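PDB 4R36: putative acyl-[acyl-carrier-protein]--UDP-N-acetylglucosamine O-acyltransferase from Bacteroides fragilis, which probably transfers an acyl chain from acyl carrier protein to UDP-N-acetylglucosamine. Local coordinates for residues Glu223-Ile235 against Lys248-Ile262. Sequence-based numbering, arbitrary orientation.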
# COMPACT_ATOMS: atom_id res chain seq x y z
N GLU A 223 20.77 -32.68 4.85
CA GLU A 223 20.44 -33.36 6.07
C GLU A 223 19.76 -32.47 7.13
O GLU A 223 18.74 -32.83 7.69
CB GLU A 223 21.70 -33.95 6.62
CG GLU A 223 21.61 -34.43 8.05
CD GLU A 223 22.82 -35.23 8.44
OE1 GLU A 223 23.38 -35.92 7.55
OE2 GLU A 223 23.21 -35.18 9.62
N ILE A 224 20.29 -31.28 7.35
CA ILE A 224 19.69 -30.33 8.28
C ILE A 224 18.32 -29.88 7.75
O ILE A 224 17.39 -29.75 8.52
CB ILE A 224 20.62 -29.09 8.49
CG1 ILE A 224 21.83 -29.50 9.31
CG2 ILE A 224 19.87 -27.90 9.14
CD1 ILE A 224 21.50 -29.85 10.72
N ILE A 225 18.21 -29.67 6.43
CA ILE A 225 16.94 -29.35 5.82
C ILE A 225 15.88 -30.44 6.06
O ILE A 225 14.74 -30.13 6.41
CB ILE A 225 17.08 -29.02 4.31
CG1 ILE A 225 17.90 -27.73 4.17
CG2 ILE A 225 15.69 -28.81 3.66
CD1 ILE A 225 18.27 -27.36 2.75
N GLU A 226 16.28 -31.69 5.91
CA GLU A 226 15.39 -32.79 6.15
C GLU A 226 14.97 -32.84 7.65
O GLU A 226 13.80 -33.14 7.94
CB GLU A 226 16.03 -34.10 5.75
CG GLU A 226 15.10 -35.30 5.91
CD GLU A 226 13.83 -35.23 5.02
OE1 GLU A 226 13.81 -34.46 4.02
OE2 GLU A 226 12.81 -35.89 5.35
N ASN A 227 15.88 -32.54 8.57
CA ASN A 227 15.53 -32.52 9.97
C ASN A 227 14.49 -31.44 10.30
O ASN A 227 13.59 -31.67 11.10
CB ASN A 227 16.80 -32.39 10.86
CG ASN A 227 17.75 -33.63 10.74
OD1 ASN A 227 17.35 -34.70 10.29
ND2 ASN A 227 19.00 -33.45 11.13
N ILE A 228 14.68 -30.27 9.70
CA ILE A 228 13.77 -29.17 9.89
C ILE A 228 12.40 -29.62 9.37
O ILE A 228 11.35 -29.40 10.01
CB ILE A 228 14.28 -27.90 9.18
CG1 ILE A 228 15.51 -27.37 9.91
CG2 ILE A 228 13.19 -26.81 9.06
CD1 ILE A 228 16.29 -26.33 9.15
N HIS A 229 12.42 -30.27 8.21
CA HIS A 229 11.17 -30.71 7.62
C HIS A 229 10.45 -31.69 8.51
O HIS A 229 9.25 -31.58 8.78
CB HIS A 229 11.44 -31.31 6.20
CG HIS A 229 10.25 -31.23 5.32
ND1 HIS A 229 10.32 -30.96 3.98
CD2 HIS A 229 8.93 -31.25 5.64
CE1 HIS A 229 9.09 -30.92 3.48
NE2 HIS A 229 8.23 -31.09 4.47
N ASN A 230 11.20 -32.65 9.04
CA ASN A 230 10.67 -33.60 9.99
C ASN A 230 10.16 -33.00 11.27
O ASN A 230 9.09 -33.41 11.75
CB ASN A 230 11.66 -34.73 10.25
CG ASN A 230 11.75 -35.67 9.04
OD1 ASN A 230 10.80 -35.78 8.26
ND2 ASN A 230 12.91 -36.29 8.84
N ALA A 231 10.85 -31.99 11.81
CA ALA A 231 10.30 -31.33 12.99
C ALA A 231 8.91 -30.71 12.69
O ALA A 231 7.97 -30.85 13.48
CB ALA A 231 11.26 -30.27 13.50
N TYR A 232 8.78 -30.07 11.53
CA TYR A 232 7.49 -29.47 11.20
C TYR A 232 6.39 -30.42 10.80
O TYR A 232 5.21 -30.11 11.01
CB TYR A 232 7.65 -28.33 10.21
CG TYR A 232 8.18 -27.08 10.88
CD1 TYR A 232 7.41 -26.39 11.78
CD2 TYR A 232 9.47 -26.59 10.60
CE1 TYR A 232 7.92 -25.28 12.47
CE2 TYR A 232 9.97 -25.45 11.20
CZ TYR A 232 9.17 -24.77 12.14
OH TYR A 232 9.57 -23.63 12.78
N ARG A 233 6.75 -31.57 10.27
CA ARG A 233 5.76 -32.69 10.15
C ARG A 233 5.24 -33.11 11.46
O ARG A 233 4.07 -33.34 11.61
CB ARG A 233 6.32 -33.92 9.41
CG ARG A 233 6.60 -33.69 7.98
CD ARG A 233 7.22 -34.91 7.23
NE ARG A 233 7.66 -34.40 5.93
CZ ARG A 233 8.90 -34.39 5.43
NH1 ARG A 233 9.93 -34.92 6.09
NH2 ARG A 233 9.11 -33.85 4.23
N ILE A 234 6.10 -33.22 12.47
CA ILE A 234 5.66 -33.52 13.79
C ILE A 234 4.79 -32.40 14.34
O ILE A 234 3.79 -32.67 14.96
CB ILE A 234 6.85 -33.78 14.75
CG1 ILE A 234 7.51 -35.11 14.39
CG2 ILE A 234 6.38 -33.80 16.22
CD1 ILE A 234 8.92 -35.25 14.94
N ILE A 235 5.21 -31.16 14.16
CA ILE A 235 4.49 -30.05 14.77
C ILE A 235 3.12 -29.81 14.13
O ILE A 235 2.15 -29.59 14.82
CB ILE A 235 5.39 -28.75 14.75
CG1 ILE A 235 6.51 -28.91 15.75
CG2 ILE A 235 4.57 -27.50 15.11
CD1 ILE A 235 7.71 -28.05 15.47
N LYS A 248 8.18 -34.72 21.24
CA LYS A 248 8.57 -35.67 20.26
C LYS A 248 9.71 -35.18 19.34
O LYS A 248 10.65 -35.95 18.98
CB LYS A 248 7.38 -36.06 19.42
CG LYS A 248 7.63 -37.23 18.45
CD LYS A 248 6.35 -37.66 17.79
CE LYS A 248 6.52 -39.06 17.22
NZ LYS A 248 5.71 -39.20 16.01
N VAL A 249 9.65 -33.90 18.96
CA VAL A 249 10.76 -33.31 18.21
C VAL A 249 12.07 -33.46 18.98
O VAL A 249 13.10 -33.85 18.40
CB VAL A 249 10.52 -31.80 17.92
CG1 VAL A 249 11.82 -31.18 17.37
CG2 VAL A 249 9.39 -31.59 16.93
N GLU A 250 12.05 -33.12 20.26
CA GLU A 250 13.24 -33.25 21.09
C GLU A 250 13.73 -34.70 21.19
O GLU A 250 14.92 -34.93 21.26
CB GLU A 250 13.03 -32.67 22.47
CG GLU A 250 12.97 -31.16 22.44
CD GLU A 250 12.70 -30.45 23.75
OE1 GLU A 250 11.86 -30.85 24.56
OE2 GLU A 250 13.33 -29.37 23.99
N ALA A 251 12.83 -35.65 21.18
CA ALA A 251 13.16 -37.08 21.30
C ALA A 251 13.59 -37.71 20.02
O ALA A 251 14.39 -38.59 20.03
CB ALA A 251 11.98 -37.87 21.86
N GLU A 252 13.08 -37.26 18.88
CA GLU A 252 13.19 -38.02 17.65
C GLU A 252 13.92 -37.34 16.52
O GLU A 252 14.30 -38.03 15.62
CB GLU A 252 11.80 -38.40 17.12
CG GLU A 252 11.02 -39.16 18.15
CD GLU A 252 9.88 -39.99 17.58
OE1 GLU A 252 9.70 -40.07 16.35
OE2 GLU A 252 9.15 -40.52 18.39
N VAL A 253 14.12 -36.02 16.57
CA VAL A 253 14.79 -35.32 15.46
C VAL A 253 16.22 -35.05 15.88
O VAL A 253 16.42 -34.53 16.94
CB VAL A 253 14.12 -34.00 15.13
CG1 VAL A 253 14.86 -33.32 13.97
CG2 VAL A 253 12.65 -34.25 14.79
N PRO A 254 17.20 -35.41 15.03
CA PRO A 254 18.59 -35.23 15.41
C PRO A 254 18.80 -33.80 15.78
O PRO A 254 18.35 -32.87 15.01
CB PRO A 254 19.35 -35.60 14.15
CG PRO A 254 18.45 -36.54 13.45
CD PRO A 254 17.05 -36.06 13.72
N ALA A 255 19.36 -33.60 16.98
CA ALA A 255 19.43 -32.28 17.55
C ALA A 255 20.51 -31.41 16.84
O ALA A 255 21.57 -31.90 16.39
CB ALA A 255 19.72 -32.34 19.02
N SER A 256 20.23 -30.12 16.74
CA SER A 256 21.11 -29.16 16.14
C SER A 256 20.57 -27.78 16.56
O SER A 256 19.45 -27.68 17.02
CB SER A 256 21.21 -29.28 14.63
OG SER A 256 20.00 -28.89 13.93
N PRO A 257 21.39 -26.73 16.39
CA PRO A 257 20.95 -25.41 16.79
C PRO A 257 19.65 -24.99 16.07
O PRO A 257 18.81 -24.38 16.72
CB PRO A 257 22.13 -24.50 16.41
CG PRO A 257 23.35 -25.45 16.49
CD PRO A 257 22.85 -26.78 16.03
N GLU A 258 19.46 -25.47 14.84
CA GLU A 258 18.26 -25.16 14.06
C GLU A 258 17.03 -25.75 14.74
O GLU A 258 16.00 -25.08 14.86
CB GLU A 258 18.35 -25.68 12.63
CG GLU A 258 19.47 -25.10 11.79
CD GLU A 258 20.87 -25.67 12.03
OE1 GLU A 258 21.09 -26.66 12.75
OE2 GLU A 258 21.84 -25.04 11.57
N ILE A 259 17.15 -27.00 15.18
CA ILE A 259 16.04 -27.69 15.82
C ILE A 259 15.75 -27.10 17.19
O ILE A 259 14.58 -26.96 17.61
CB ILE A 259 16.26 -29.21 15.87
CG1 ILE A 259 16.64 -29.76 14.51
CG2 ILE A 259 15.05 -29.92 16.41
CD1 ILE A 259 15.76 -29.41 13.30
N GLU A 260 16.78 -26.68 17.90
CA GLU A 260 16.56 -26.07 19.17
C GLU A 260 15.91 -24.71 19.03
O GLU A 260 15.12 -24.29 19.88
CB GLU A 260 17.91 -25.94 19.94
CG GLU A 260 18.47 -27.31 20.30
CD GLU A 260 19.92 -27.20 20.87
OE1 GLU A 260 20.22 -26.23 21.59
OE2 GLU A 260 20.75 -28.06 20.59
N TYR A 261 16.22 -24.03 17.96
CA TYR A 261 15.61 -22.75 17.71
C TYR A 261 14.12 -22.93 17.41
O TYR A 261 13.28 -22.21 17.95
CB TYR A 261 16.32 -22.09 16.56
CG TYR A 261 15.80 -20.77 16.05
CD1 TYR A 261 15.18 -19.81 16.91
CD2 TYR A 261 16.09 -20.40 14.75
CE1 TYR A 261 14.82 -18.55 16.42
CE2 TYR A 261 15.77 -19.14 14.27
CZ TYR A 261 15.14 -18.22 15.11
OH TYR A 261 14.79 -17.04 14.51
N ILE A 262 13.77 -23.92 16.60
CA ILE A 262 12.35 -24.20 16.34
C ILE A 262 11.61 -24.44 17.64
O ILE A 262 10.55 -23.84 17.95
CB ILE A 262 12.20 -25.41 15.43
CG1 ILE A 262 12.71 -25.12 14.05
CG2 ILE A 262 10.78 -25.94 15.35
CD1 ILE A 262 12.91 -26.38 13.22
O HOH W 1 19.58 -31.43 13.08
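One helix packs here against a pair of helices, an apolar contact in the C-terminal helical domain that follows the left-handed beta-helix of this LpxA-type acyltransferase, with Ile262 and Ile234 the side chains most engaged. Helix 223-235 lies against two helices joined by a short linker: its axis runs at 143° to helix 248-252 and at 23° to helix 257-262, each about 10 Å away, so one neighbour is roughly antiparallel and the other nearly parallel.

The evidence for interlocking is a knob-into-hole arrangement. Ile262 enters a hole formed by Ile228, Ala231, Tyr232 and Ile235. Its CD1 lies 3.7 Å from CE2 of Tyr232, approaching that ring obliquely, while its CG2 is shared between the Tyr232 hydroxyl and CD1 of Ile235, 3.7 Å from each. The Tyr232 hydroxyl is itself hydrogen-bonded to Pro196 O, a tie to the loop between strands 189-190 and 198-201. On the antiparallel side, Ala231 lets the backbones come close, its CA being 5.6 Å from CA of Val249. With CG1 of Val249 anti to the backbone N (chi1 169°), CG2 falls beside that N and reaches to 3.8 Å from CG2 of Ile234. Val253, just past the end of its helix, continues the apolar strip through CG2 to Ile234 CD1 and through CG1 to Asn227.

Towards the linker the contact becomes mixed. The Asn227 amide crosses the Pro254 ring at about a right angle, and a water accepts from Asn227 ND2 while donating to Pro254 O and Ser256 OG, bridging the segments. Ser256, at the N-cap position of helix 257-262, also donates from OG to Glu258 OE1 over 2.7 Å, meeting the anti lone pair; Glu258, its chain bent at chi2, lays its CD 3.8 Å from CG2 of Ile224.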